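Local coordinates for MetRS related protein (Pyrococcus horikoshii, PDB 2CWP) that is a methionyl-tRNA synthetase-related protein with an OB-type tRNA-binding domain, and so probably binds tRNA, at residues 26-29 and 30-33. Sequence-based numbering, arbitrary orientation.
Sequences EKIK and RTKK
With chi1 at 81°, T31 sets OG1 between its own backbone N and carbonyl carbon, facing I28 across a type II beta turn that runs from I28 to T31; CG2, anti to the carbonyl carbon, is turned to the I28 side chain. T31 OG1 donates a hydrogen bond to I28 O at 2.7 Å, the hydroxyl oxygen tilted 24° from the carbonyl plane, while the branch methyls T31 CG2 and I28 CG2 meet at 3.6 Å. The same hydroxyl forms a weak hydrogen bond with L34 N. With an alanine here, I28 O is likely to lose this donor, the isoleucine methyl its neighbour and the turn one of its ties. K27, its chain bent at chi3 (59°), reaches over to K32, and K27 NZ donates a hydrogen bond to K32 O at 3.3 Å, from above the carbonyl plane rather than along a lone pair. At the turn's corner K29 and R30 run side by side, and K29 NZ lies above one face of the R30 guanidinium, offset toward its rim, 3.1 Å from R30 NH2, a like-charge approach that is probably costly. The whole turn belongs to the surface loop joining strands 17-27 and 35-40, an antiparallel pair in the OB-type domain; the backbone bond of E26 with K36 belongs to that pairing, and I28 with L34 carries it into the loop.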
loop_
_atom_site.group_PDB
_atom_site.type_symbol
_atom_site.label_atom_id
_atom_site.label_comp_id
_atom_site.label_asym_id
_atom_site.label_seq_id
_atom_site.Cartn_x
_atom_site.Cartn_y
_atom_site.Cartn_z
ATOM N N GLU A 26 7.548 0.768 -9.939
ATOM C CA GLU A 26 8.951 0.835 -10.337
ATOM C C GLU A 26 9.822 1.348 -9.209
ATOM O O GLU A 26 9.425 2.236 -8.456
ATOM C CB GLU A 26 9.132 1.731 -11.571
ATOM C CG GLU A 26 8.441 3.086 -11.470
ATOM C CD GLU A 26 8.928 4.075 -12.523
ATOM O OE1 GLU A 26 9.113 3.655 -13.691
ATOM O OE2 GLU A 26 9.115 5.268 -12.180
ATOM N N LYS A 27 11.020 0.786 -9.098
ATOM C CA LYS A 27 11.937 1.189 -8.048
ATOM C C LYS A 27 12.196 2.682 -8.173
ATOM O O LYS A 27 12.193 3.222 -9.276
ATOM C CB LYS A 27 13.264 0.425 -8.165
ATOM C CG LYS A 27 13.144 -1.093 -8.089
ATOM C CD LYS A 27 14.507 -1.742 -7.810
ATOM C CE LYS A 27 15.087 -1.225 -6.490
ATOM N NZ LYS A 27 16.213 -2.031 -5.965
ATOM N N ILE A 28 12.389 3.348 -7.040
ATOM C CA ILE A 28 12.683 4.779 -7.039
ATOM C C ILE A 28 14.199 4.892 -7.204
ATOM O O ILE A 28 14.958 4.187 -6.540
ATOM C CB ILE A 28 12.243 5.459 -5.711
ATOM C CG1 ILE A 28 10.716 5.471 -5.617
ATOM C CG2 ILE A 28 12.797 6.881 -5.634
ATOM C CD1 ILE A 28 10.178 6.236 -4.419
ATOM N N LYS A 29 14.623 5.775 -8.106
ATOM C CA LYS A 29 16.041 5.985 -8.413
ATOM C C LYS A 29 16.897 6.289 -7.187
ATOM O O LYS A 29 16.509 7.080 -6.327
ATOM C CB LYS A 29 16.184 7.129 -9.415
ATOM C CG LYS A 29 17.280 6.926 -10.439
ATOM C CD LYS A 29 17.571 8.217 -11.197
ATOM C CE LYS A 29 18.306 9.222 -10.316
ATOM N NZ LYS A 29 18.684 10.463 -11.045
ATOM N N ARG A 30 18.068 5.664 -7.124
ATOM C CA ARG A 30 19.002 5.865 -6.018
ATOM C C ARG A 30 18.514 5.342 -4.676
ATOM O O ARG A 30 18.842 5.899 -3.629
ATOM C CB ARG A 30 19.364 7.350 -5.893
ATOM C CG ARG A 30 20.373 7.803 -6.933
ATOM C CD ARG A 30 20.603 9.305 -6.905
ATOM N NE ARG A 30 19.406 10.041 -7.296
ATOM C CZ ARG A 30 19.419 11.220 -7.911
ATOM N NH1 ARG A 30 20.572 11.803 -8.210
ATOM N NH2 ARG A 30 18.275 11.810 -8.237
ATOM N N THR A 31 17.722 4.275 -4.716
ATOM C CA THR A 31 17.213 3.655 -3.501
ATOM C C THR A 31 17.308 2.160 -3.712
ATOM O O THR A 31 17.294 1.685 -4.847
ATOM C CB THR A 31 15.734 4.015 -3.234
ATOM O OG1 THR A 31 14.886 3.176 -4.027
ATOM C CG2 THR A 31 15.470 5.471 -3.593
ATOM N N LYS A 32 17.398 1.419 -2.618
ATOM C CA LYS A 32 17.497 -0.030 -2.703
ATOM C C LYS A 32 16.207 -0.709 -2.278
ATOM O O LYS A 32 15.920 -1.828 -2.695
ATOM C CB LYS A 32 18.650 -0.526 -1.828
ATOM C CG LYS A 32 20.011 0.004 -2.259
ATOM C CD LYS A 32 21.127 -0.739 -1.550
ATOM C CE LYS A 32 22.493 -0.249 -2.002
ATOM N NZ LYS A 32 23.597 -1.021 -1.368
ATOM N N LYS A 33 15.418 -0.018 -1.464
ATOM C CA LYS A 33 14.170 -0.579 -0.955
ATOM C C LYS A 33 12.884 0.090 -1.434
ATOM O O LYS A 33 11.813 -0.501 -1.334
ATOM C CB LYS A 33 14.165 -0.528 0.570
ATOM C CG LYS A 33 15.274 -1.283 1.252
ATOM C CD LYS A 33 15.070 -1.207 2.746
ATOM C CE LYS A 33 15.778 -2.343 3.460
ATOM N NZ LYS A 33 15.398 -2.366 4.905
#